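Local coordinates for 1,3,6,8-tetrahydroxynaphthalene synthase (Streptomyces coelicolor, PDB 1U0M), which catalyses the iterative condensation of five malonyl-CoA units into a pentaketide, then closes it by Claisen and aldol condensations into the fused rings of 1,3,6,8-tetrahydroxynaphthalene, at residues 226-230 and 342-346; 247-251 and 284-288. One frame throughout, in Å; residues are numbered along the deposited sequence.

Interaction 1. Residues 226-230 and 342-346; sequences TEDWI and GPGIT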
loop_
_atom_site.group_PDB
_atom_site.type_symbol
_atom_site.label_atom_id
_atom_site.label_comp_id
_atom_site.label_asym_id
_atom_site.label_seq_id
_atom_site.Cartn_x
_atom_site.Cartn_y
_atom_site.Cartn_z
ATOM N N THR A 226 9.430 7.925 16.477
ATOM C CA THR A 226 8.119 8.560 16.538
ATOM C C THR A 226 7.115 7.634 15.841
ATOM O O THR A 226 6.015 8.051 15.463
ATOM C CB THR A 226 8.131 9.938 15.842
ATOM O OG1 THR A 226 8.731 9.817 14.551
ATOM C CG2 THR A 226 8.922 10.947 16.662
ATOM N N GLU A 227 7.512 6.368 15.696
ATOM C CA GLU A 227 6.700 5.350 15.026
ATOM C C GLU A 227 5.266 5.278 15.526
ATOM O O GLU A 227 4.336 5.219 14.722
ATOM C CB GLU A 227 7.345 3.963 15.164
ATOM C CG GLU A 227 8.749 3.881 14.618
ATOM C CD GLU A 227 9.811 4.096 15.687
ATOM O OE1 GLU A 227 9.555 4.837 16.671
ATOM O OE2 GLU A 227 10.912 3.528 15.526
ATOM N N ASP A 228 5.096 5.297 16.846
ATOM C CA ASP A 228 3.770 5.224 17.451
ATOM C C ASP A 228 3.130 6.570 17.739
ATOM O O ASP A 228 2.117 6.637 18.437
ATOM C CB ASP A 228 3.814 4.406 18.757
ATOM C CG ASP A 228 4.634 5.082 19.856
ATOM O OD1 ASP A 228 4.338 6.242 20.221
ATOM O OD2 ASP A 228 5.579 4.441 20.361
ATOM N N TRP A 229 3.696 7.642 17.200
ATOM C CA TRP A 229 3.143 8.973 17.453
ATOM C C TRP A 229 1.883 9.320 16.659
ATOM O O TRP A 229 1.031 10.050 17.150
ATOM C CB TRP A 229 4.243 10.011 17.268
ATOM C CG TRP A 229 5.198 9.978 18.432
ATOM C CD1 TRP A 229 5.419 8.923 19.280
ATOM C CD2 TRP A 229 6.016 11.051 18.909
ATOM N NE1 TRP A 229 6.314 9.278 20.259
ATOM C CE2 TRP A 229 6.699 10.578 20.055
ATOM C CE3 TRP A 229 6.237 12.366 18.485
ATOM C CZ2 TRP A 229 7.586 11.377 20.780
ATOM C CZ3 TRP A 229 7.121 13.160 19.210
ATOM C CH2 TRP A 229 7.784 12.660 20.344
ATOM N N ILE A 230 1.764 8.787 15.443
ATOM C CA ILE A 230 0.576 8.993 14.605
ATOM C C ILE A 230 0.300 7.611 14.012
ATOM O O ILE A 230 0.871 7.220 12.995
ATOM C CB ILE A 230 0.825 10.016 13.492
ATOM C CG1 ILE A 230 1.523 11.257 14.071
ATOM C CG2 ILE A 230 -0.511 10.423 12.878
ATOM C CD1 ILE A 230 1.773 12.376 13.073
ATOM N N GLY A 342 2.627 12.498 8.168
ATOM C CA GLY A 342 1.735 11.519 8.774
ATOM C C GLY A 342 2.471 10.386 9.471
ATOM O O GLY A 342 3.567 10.588 9.989
ATOM N N PRO A 343 1.884 9.175 9.511
ATOM C CA PRO A 343 2.460 7.982 10.139
ATOM C C PRO A 343 3.954 7.770 9.856
ATOM O O PRO A 343 4.378 7.754 8.701
ATOM C CB PRO A 343 1.600 6.864 9.568
ATOM C CG PRO A 343 0.252 7.505 9.522
ATOM C CD PRO A 343 0.551 8.875 8.949
ATOM N N GLY A 344 4.745 7.593 10.913
ATOM C CA GLY A 344 6.172 7.386 10.734
ATOM C C GLY A 344 7.015 7.767 11.943
ATOM O O GLY A 344 7.609 6.895 12.582
ATOM N N ILE A 345 7.095 9.058 12.267
ATOM C CA ILE A 345 6.430 10.124 11.526
ATOM C C ILE A 345 7.129 10.333 10.186
ATOM O O ILE A 345 8.350 10.508 10.132
ATOM C CB ILE A 345 6.453 11.431 12.346
ATOM C CG1 ILE A 345 5.637 11.238 13.634
ATOM C CG2 ILE A 345 5.917 12.580 11.522
ATOM C CD1 ILE A 345 5.638 12.423 14.575
ATOM N N THR A 346 6.352 10.298 9.105
ATOM C CA THR A 346 6.895 10.464 7.766
ATOM C C THR A 346 6.583 11.815 7.148
ATOM O O THR A 346 5.570 12.440 7.456
ATOM C CB THR A 346 6.373 9.389 6.815
ATOM O OG1 THR A 346 6.727 8.097 7.323
ATOM C CG2 THR A 346 6.978 9.563 5.429
HETATM O O HOH W 1 4.122 7.786 13.547
HETATM O O HOH W 2 9.823 6.985 14.139
#

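Interaction 2. Residues 247-251 and 284-288; sequences VPATM and ILDDL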
loop_
_atom_site.group_PDB
_atom_site.type_symbol
_atom_site.label_atom_id
_atom_site.label_comp_id
_atom_site.label_asym_id
_atom_site.label_seq_id
_atom_site.Cartn_x
_atom_site.Cartn_y
_atom_site.Cartn_z
ATOM N N VAL A 247 2.961 15.596 18.939
ATOM C CA VAL A 247 3.069 15.740 17.498
ATOM C C VAL A 247 3.416 17.146 16.995
ATOM O O VAL A 247 4.320 17.303 16.180
ATOM C CB VAL A 247 1.788 15.239 16.797
ATOM C CG1 VAL A 247 1.878 15.492 15.297
ATOM C CG2 VAL A 247 1.620 13.747 17.054
ATOM N N PRO A 248 2.713 18.187 17.471
ATOM C CA PRO A 248 3.045 19.534 16.985
ATOM C C PRO A 248 4.509 19.932 17.236
ATOM O O PRO A 248 5.194 20.422 16.335
ATOM C CB PRO A 248 2.055 20.420 17.737
ATOM C CG PRO A 248 1.894 19.694 19.036
ATOM C CD PRO A 248 1.758 18.254 18.590
ATOM N N ALA A 249 4.980 19.708 18.459
ATOM C CA ALA A 249 6.353 20.034 18.831
ATOM C C ALA A 249 7.384 19.418 17.883
ATOM O O ALA A 249 8.516 19.900 17.791
ATOM C CB ALA A 249 6.627 19.576 20.265
ATOM N N THR A 250 6.994 18.355 17.181
ATOM C CA THR A 250 7.897 17.676 16.250
ATOM C C THR A 250 8.241 18.566 15.052
ATOM O O THR A 250 9.079 18.213 14.216
ATOM C CB THR A 250 7.282 16.352 15.727
ATOM O OG1 THR A 250 6.170 16.641 14.872
ATOM C CG2 THR A 250 6.810 15.486 16.894
ATOM N N MET A 251 7.590 19.721 14.980
ATOM C CA MET A 251 7.828 20.664 13.896
ATOM C C MET A 251 9.273 21.169 13.937
ATOM O O MET A 251 9.872 21.463 12.901
ATOM C CB MET A 251 6.867 21.845 14.014
ATOM C CG MET A 251 6.234 22.262 12.700
ATOM S SD MET A 251 5.108 21.007 12.055
ATOM C CE MET A 251 6.121 20.216 10.827
ATOM N N ILE A 284 -0.229 22.717 14.283
ATOM C CA ILE A 284 0.945 22.090 13.701
ATOM C C ILE A 284 1.438 22.874 12.488
ATOM O O ILE A 284 2.633 22.910 12.203
ATOM C CB ILE A 284 0.625 20.643 13.275
ATOM C CG1 ILE A 284 0.209 19.826 14.499
ATOM C CG2 ILE A 284 1.828 20.016 12.596
ATOM C CD1 ILE A 284 -0.237 18.418 14.173
ATOM N N LEU A 285 0.511 23.509 11.781
ATOM C CA LEU A 285 0.867 24.280 10.599
ATOM C C LEU A 285 1.594 25.564 10.976
ATOM O O LEU A 285 2.452 26.039 10.233
ATOM C CB LEU A 285 -0.386 24.614 9.790
ATOM C CG LEU A 285 -0.160 25.078 8.350
ATOM C CD1 LEU A 285 0.472 23.955 7.547
ATOM C CD2 LEU A 285 -1.484 25.485 7.729
ATOM N N ASP A 286 1.250 26.124 12.133
ATOM C CA ASP A 286 1.876 27.358 12.598
ATOM C C ASP A 286 3.262 27.152 13.187
ATOM O O ASP A 286 4.060 28.088 13.254
ATOM C CB ASP A 286 0.986 28.060 13.620
ATOM C CG ASP A 286 -0.059 28.934 12.966
ATOM O OD1 ASP A 286 0.317 29.741 12.091
ATOM O OD2 ASP A 286 -1.250 28.822 13.323
ATOM N N ASP A 287 3.544 25.932 13.631
ATOM C CA ASP A 287 4.856 25.618 14.178
ATOM C C ASP A 287 5.797 25.507 12.984
ATOM O O ASP A 287 7.014 25.629 13.118
ATOM C CB ASP A 287 4.816 24.289 14.939
ATOM C CG ASP A 287 4.103 24.399 16.277
ATOM O OD1 ASP A 287 3.008 24.999 16.327
ATOM O OD2 ASP A 287 4.639 23.875 17.278
ATOM N N LEU A 288 5.213 25.286 11.811
ATOM C CA LEU A 288 5.982 25.161 10.584
ATOM C C LEU A 288 6.257 26.555 10.021
ATOM O O LEU A 288 7.223 26.756 9.289
ATOM C CB LEU A 288 5.206 24.314 9.570
ATOM C CG LEU A 288 5.976 23.641 8.429
ATOM C CD1 LEU A 288 6.420 24.664 7.414
ATOM C CD2 LEU A 288 7.170 22.896 8.995
#

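Interaction 1. Residues 226-230 and 342-346
The side chains of Thr-226 and Ile-345 cross at about a right angle. OG1 of Thr-226 sits between its backbone N and carbonyl carbon (chi1 49°), which points it at the N-H of Ile-345. Ile-345 N to Thr-226 OG1 is 2.9 Å and the hydrogen bond is almost straight (178°). This hydroxyl also bonds to Ile-223 O. CG1 of Ile-345 lies against CB of Thr-226 at 3.6 Å. CD1 of Ile-345 reaches CB of Trp-229 at 3.9 Å. CG2 of Thr-226 lies over one face of the indole, near its rim. Ile-230 also meets Ile-345 nearly at right angles, its CD1 4.1 Å from Ile-345 CG1. Gly-344 O has the CA-H of Glu-227 beside it, CA to O 3.0 Å. Water 2 accepts from Thr-226 N and donates to Gly-344 O. Water 1 accepts from Gly-344 N and Ile-230 N. Gly-342, Pro-343 and Gly-344 end the GFGPG motif of the chalcone synthase family. The peptide before Ile-345 is cis, and the backbone angles of Gly-344 would jam a side chain against the preceding carbonyl. One direct hydrogen bond and two waters thus serve the buried backbone of this tight hairpin turn between strands 337-342 and 346-355; Ile-345 fills the apolar side.

Interaction 2. Residues 247-251 and 284-288
Met-251 lays its side chain along one side of helix 281-291, over Ile-284, Asp-287 and Leu-288. The van der Waals contacts are the main ones. The chain of Met-251 is bent at chi2 (67°) and again at chi3, which brings SD back over Ile-284 and CE to Leu-288. SD of Met-251 is 3.5 Å from CG2 of Ile-284, and the two side chains cross at about a right angle. CE of Met-251 meets CD2 of Leu-288 at 3.4 Å, tighter than usual for two carbons. CB of Asp-287 lies against CB of Met-251 at 3.3 Å. Farther along, CG1 of Ile-284 rests on CB of Pro-248 at 3.8 Å, and its CD1 touches CG1 of Val-247. With an alanine in place of Met-251, SD and CE are gone, and a gap is likely to open between Ile-284 and Leu-288. In this half of the thiolase fold, the short 3-10 turn 248-250 leads into helix 251-263, and the start of that helix packs on helix 281-291. Polar atoms also meet here. SD of Met-251 comes close to the carbonyl O of Ile-284, at 3.1 Å. OD2 of Asp-287 lies 3.6 Å from Pro-248 O without bonding to it. The Pro-248 carbonyl accepts the N-H of Met-251, where the turn passes into the helix.

In the fold
The centres of interactions 1 and 2 are 13 Å apart, and the two touch. CZ3 of Trp-229 packs on CG2 of Thr-250 at 3.3 Å. CD1 of Ile-345 reaches the same Thr-250 methyl at 4.0 Å. CD1 of Ile-230 meets CG1 of Val-247 at 3.8 Å. Val-247, part of interaction 2, thus also packs on Ile-230 of interaction 1. Interaction 1 is nearer the active site: Gly-342 comes to about 4 Å of the side chain of Cys-146, probably the catalytic cysteine as in related enzymes. The side chain of Ile-284 is about 8 Å from that of Cys-146. Interaction 1 also borders the second subunit, whose Met-119 packs on Pro-343.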